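Local coordinates for protein glycoside hydrolase family 61 (Trichoderma reesei QM6a, PDB 5O2X) that is a copper-dependent lytic polysaccharide monooxygenase of family AA9, which probably cleaves cellulose chains by oxidation, at residues E158-H163 and D197-T202. Numbering follows the deposited sequence.
Sequences EIIALH and DLYHAT. With MAN (alpha-D-mannopyranose), chain F; MAN (alpha-D-mannopyranose), chain E; SO4 (sulfate ion), chain T.
Tyr-199 reaches in from the 197-202 loop and Glu-158 comes to meet it from strand 151-161, the CA atoms of Ile-160 and Tyr-199 staying 11.4 Å apart. From CB, the tyrosine CG stands anti to its own carbonyl carbon (chi1 -55°), and the ring heads for the strand with Leu-198 CB over one face, 3.7 Å above its plane. Further out, CE2 lies 3.4 Å from Glu-158 OE1, and Ile-160 CD1 approaches CZ obliquely at 4.5 Å. At the tip, OH donates to Glu-158 OE1 over 2.6 Å, a short bond near the ring plane; it enters on the syn side, 23° out of the carboxylate plane. That plane is turned 38° from the ring. Glu-158 gets there with an extended chain, and its charge is shared: OE1 also salt-bridges Arg-156, OE2 takes a bond from Asn-173, while Tyr-93 OH bonds the Tyr-199 hydroxyl. With an alanine at Glu-158, the buried Tyr-199 hydroxyl would probably lose its acceptor, Arg-156 its carboxylate and Asn-173 its acceptor. Beyond the strand, His-163 stacks on the copper ligand His-86 and its NE2 hydrogen-bonds a sulfate, probably from the crystallisation liquor; on the loop, Thr-202 OG1 carries a mannose. A buried polar network thus ties a glycosylated surface loop to the immunoglobulin-like beta-sandwich core of an AA9 enzyme, with the side chain of Ile-160 about 11 Å from the copper.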
ATOM      1  N   GLU A 158      -1.187   0.646   1.573  1.00  3.54           N
ATOM      2  CA  GLU A 158      -2.583   0.760   1.963  1.00  3.65           C
ATOM      3  C   GLU A 158      -2.749   1.850   3.009  1.00  4.02           C
ATOM      4  O   GLU A 158      -2.036   1.915   4.007  1.00  4.53           O
ATOM      5  CB  GLU A 158      -3.028  -0.581   2.553  1.00  3.82           C
ATOM      6  CG  GLU A 158      -4.470  -0.683   2.999  1.00  4.16           C
ATOM      7  CD  GLU A 158      -4.782  -2.074   3.506  1.00  4.40           C
ATOM      8  OE1 GLU A 158      -3.886  -2.658   4.181  1.00  4.86           O
ATOM      9  OE2 GLU A 158      -5.869  -2.611   3.200  1.00  4.64           O
ATOM     10  N   ILE A 159      -3.783   2.682   2.805  1.00  3.88           N
ATOM     11  CA  ILE A 159      -4.319   3.567   3.833  1.00  4.00           C
ATOM     12  C   ILE A 159      -5.597   2.915   4.336  1.00  4.00           C
ATOM     13  O   ILE A 159      -6.384   2.378   3.554  1.00  4.26           O
ATOM     14  CB  ILE A 159      -4.666   4.975   3.280  1.00  4.62           C
ATOM     15  CG1 ILE A 159      -3.477   5.648   2.598  1.00  4.73           C
ATOM     16  CG2 ILE A 159      -5.177   5.847   4.413  1.00  5.67           C
ATOM     17  CD1 ILE A 159      -3.840   6.951   1.928  1.00  5.37           C
ATOM     18  N   ILE A 160      -5.816   2.958   5.654  1.00  4.20           N
ATOM     19  CA  ILE A 160      -7.096   2.539   6.228  1.00  4.76           C
ATOM     20  C   ILE A 160      -7.718   3.813   6.810  1.00  5.06           C
ATOM     21  O   ILE A 160      -7.033   4.637   7.463  1.00  7.14           O
ATOM     22  CB  ILE A 160      -6.916   1.447   7.275  1.00  5.47           C
ATOM     23  CG1 ILE A 160      -6.152   0.245   6.691  1.00  5.59           C
ATOM     24  CG2 ILE A 160      -8.299   1.007   7.783  1.00  6.71           C
ATOM     25  CD1 ILE A 160      -5.845  -0.830   7.658  1.00  7.14           C
ATOM     26  N   ALA A 161      -8.982   4.069   6.508  1.00  4.51           N
ATOM     27  CA  ALA A 161      -9.710   5.182   7.063  1.00  4.43           C
ATOM     28  C   ALA A 161     -10.616   4.695   8.174  1.00  4.59           C
ATOM     29  O   ALA A 161     -11.369   3.726   8.000  1.00  4.76           O
ATOM     30  CB  ALA A 161     -10.530   5.864   6.003  1.00  5.07           C
ATOM     31  N   LEU A 162     -10.562   5.416   9.312  1.00  4.52           N
ATOM     32  CA  LEU A 162     -11.222   4.995  10.532  1.00  4.73           C
ATOM     33  C   LEU A 162     -12.331   5.933  10.994  1.00  4.83           C
ATOM     34  O   LEU A 162     -12.867   5.729  12.088  1.00  5.51           O
ATOM     35  CB  LEU A 162     -10.198   4.793  11.653  1.00  4.95           C
ATOM     36  CG  LEU A 162      -9.135   3.741  11.396  1.00  5.35           C
ATOM     37  CD1 LEU A 162      -8.156   3.740  12.564  1.00  6.10           C
ATOM     38  CD2 LEU A 162      -9.729   2.351  11.170  1.00  5.79           C
ATOM     39  N   HIS A 163     -12.659   6.965  10.226  1.00  5.24           N
ATOM     40  CA  HIS A 163     -13.690   7.909  10.673  1.00  5.83           C
ATOM     41  C   HIS A 163     -15.058   7.273  10.907  1.00  6.17           C
ATOM     42  O   HIS A 163     -15.836   7.767  11.716  1.00  8.40           O
ATOM     43  CB  HIS A 163     -13.801   9.051   9.670  1.00  6.27           C
ATOM     44  CG  HIS A 163     -14.090   8.593   8.284  1.00  6.45           C
ATOM     45  ND1 HIS A 163     -13.196   7.835   7.560  1.00  6.39           N
ATOM     46  CD2 HIS A 163     -15.210   8.730   7.532  1.00  8.02           C
ATOM     47  CE1 HIS A 163     -13.758   7.549   6.397  1.00  6.90           C
ATOM     48  NE2 HIS A 163     -14.968   8.085   6.350  1.00  8.03           N
ATOM     49  N   ASP A 197      -6.225 -13.386   4.723  1.00  5.16           N
ATOM     50  CA  ASP A 197      -6.029 -13.672   6.143  1.00  5.39           C
ATOM     51  C   ASP A 197      -5.464 -12.478   6.895  1.00  5.36           C
ATOM     52  O   ASP A 197      -5.308 -12.566   8.114  1.00  6.69           O
ATOM     53  CB  ASP A 197      -5.081 -14.858   6.310  1.00  5.91           C
ATOM     54  CG  ASP A 197      -5.700 -16.182   5.886  1.00  6.73           C
ATOM     55  OD1 ASP A 197      -6.917 -16.385   5.877  1.00  9.14           O
ATOM     56  OD2 ASP A 197      -4.864 -17.064   5.543  1.00  7.93           O
ATOM     57  N   LEU A 198      -5.207 -11.341   6.242  1.00  4.71           N
ATOM     58  CA  LEU A 198      -4.592 -10.221   6.940  1.00  4.89           C
ATOM     59  C   LEU A 198      -5.495  -9.661   8.038  1.00  4.75           C
ATOM     60  O   LEU A 198      -5.031  -9.402   9.142  1.00  5.64           O
ATOM     61  CB  LEU A 198      -4.256  -9.080   5.958  1.00  5.04           C
ATOM     62  CG  LEU A 198      -3.119  -9.370   5.007  1.00  5.20           C
ATOM     63  CD1 LEU A 198      -3.069  -8.287   3.937  1.00  5.72           C
ATOM     64  CD2 LEU A 198      -1.774  -9.458   5.730  1.00  6.41           C
ATOM     65  N   TYR A 199      -6.766  -9.403   7.720  1.00  4.67           N
ATOM     66  CA  TYR A 199      -7.635  -8.573   8.556  1.00  4.60           C
ATOM     67  C   TYR A 199      -8.977  -9.264   8.813  1.00  4.70           C
ATOM     68  O   TYR A 199      -9.481  -9.986   7.966  1.00  5.25           O
ATOM     69  CB  TYR A 199      -7.950  -7.272   7.825  1.00  5.14           C
ATOM     70  CG  TYR A 199      -6.737  -6.495   7.389  1.00  4.57           C
ATOM     71  CD1 TYR A 199      -5.640  -6.284   8.231  1.00  4.58           C
ATOM     72  CD2 TYR A 199      -6.673  -5.947   6.131  1.00  4.90           C
ATOM     73  CE1 TYR A 199      -4.565  -5.535   7.817  1.00  4.65           C
ATOM     74  CE2 TYR A 199      -5.610  -5.198   5.723  1.00  5.00           C
ATOM     75  CZ  TYR A 199      -4.545  -4.963   6.569  1.00  4.56           C
ATOM     76  OH  TYR A 199      -3.470  -4.201   6.218  1.00  5.00           O
ATOM     77  N   HIS A 200      -9.532  -8.960   9.976  1.00  4.93           N
ATOM     78  CA  HIS A 200     -10.856  -9.400  10.327  1.00  5.27           C
ATOM     79  C   HIS A 200     -11.692  -8.232  10.824  1.00  5.35           C
ATOM     80  O   HIS A 200     -11.160  -7.291  11.421  1.00  5.30           O
ATOM     81  CB  HIS A 200     -10.850 -10.546  11.353  1.00  7.33           C
ATOM     82  CG  HIS A 200     -10.376 -11.814  10.726  1.00 10.01           C
ATOM     83  ND1 HIS A 200      -9.058 -12.111  10.496  1.00 11.88           N
ATOM     84  CD2 HIS A 200     -11.093 -12.813  10.169  1.00 13.01           C
ATOM     85  CE1 HIS A 200      -8.971 -13.256   9.821  1.00 14.11           C
ATOM     86  NE2 HIS A 200     -10.197 -13.715   9.653  1.00 15.69           N
ATOM     87  N   ALA A 201     -12.995  -8.322  10.629  1.00  5.66           N
ATOM     88  CA  ALA A 201     -13.921  -7.239  10.912  1.00  5.91           C
ATOM     89  C   ALA A 201     -13.998  -6.880  12.389  1.00  5.84           C
ATOM     90  O   ALA A 201     -14.459  -5.782  12.716  1.00  7.63           O
ATOM     91  CB  ALA A 201     -15.320  -7.605  10.427  1.00  6.81           C
ATOM     92  N   THR A 202     -13.582  -7.769  13.276  1.00  5.84           N
ATOM     93  CA  THR A 202     -13.583  -7.505  14.719  1.00  6.86           C
ATOM     94  C   THR A 202     -12.192  -7.147  15.252  1.00  6.08           C
ATOM     95  O   THR A 202     -12.043  -7.012  16.474  1.00  7.24           O
ATOM     96  CB  THR A 202     -14.074  -8.741  15.460  1.00 10.51           C
ATOM     97  OG1 THR A 202     -13.190  -9.822  15.103  1.00 12.48           O
ATOM     98  CG2 THR A 202     -15.533  -9.072  15.109  1.00 13.00           C
TER
HETATM   99  C1  MAN F 305     -12.455 -10.449  16.180  0.62 13.53           C
HETATM  100  C2  MAN F 305     -11.201 -11.174  15.651  0.62 14.88           C
HETATM  101  C3  MAN F 305     -11.581 -12.351  14.780  0.62 16.41           C
HETATM  102  C4  MAN F 305     -12.498 -13.244  15.569  0.62 16.24           C
HETATM  103  C5  MAN F 305     -13.709 -12.450  16.026  0.62 16.19           C
HETATM  104  C6  MAN F 305     -14.657 -13.349  16.810  0.62 17.19           C
HETATM  105  O2  MAN F 305     -10.381 -11.679  16.715  0.62 18.42           O
HETATM  106  O3  MAN F 305     -10.416 -13.060  14.337  0.62 20.47           O
HETATM  107  O4  MAN F 305     -12.853 -14.316  14.693  0.62 20.26           O
HETATM  108  O5  MAN F 305     -13.294 -11.363  16.856  0.62 13.97           O
HETATM  109  O6  MAN F 305     -15.808 -12.597  17.213  0.62 20.85           O
HETATM  110  C1  MAN E 304      -8.494 -15.971   2.425  0.75  5.55           C
HETATM  111  C2  MAN E 304      -7.670 -17.223   2.552  0.75  6.62           C
HETATM  112  C3  MAN E 304      -7.358 -17.738   1.121  0.75  7.41           C
HETATM  113  C4  MAN E 304      -8.606 -17.874   0.239  0.75  8.27           C
HETATM  114  C5  MAN E 304      -9.435 -16.612   0.302  0.75  6.69           C
HETATM  115  C6  MAN E 304     -10.805 -16.740  -0.344  0.75  6.97           C
HETATM  116  O2  MAN E 304      -8.423 -18.208   3.236  0.75  8.08           O
HETATM  117  O3  MAN E 304      -6.640 -18.984   1.153  0.75  8.79           O
HETATM  118  O4  MAN E 304      -8.227 -18.060  -1.131  0.75  9.83           O
HETATM  119  O5  MAN E 304      -9.673 -16.203   1.673  0.75  6.13           O
HETATM  120  O6  MAN E 304     -11.399 -15.522  -0.624  0.75  6.54           O
HETATM  121  S   SO4 T 319     -17.594   8.961   3.907  0.59 18.32           S
HETATM  122  O1  SO4 T 319     -17.855   9.996   4.927  0.40 22.85           O
HETATM  123  O2  SO4 T 319     -18.922   8.690   3.330  0.61 21.84           O
HETATM  124  O3  SO4 T 319     -16.583   9.460   2.933  0.64 20.51           O
HETATM  125  O4  SO4 T 319     -17.019   7.802   4.507  0.87 17.94           O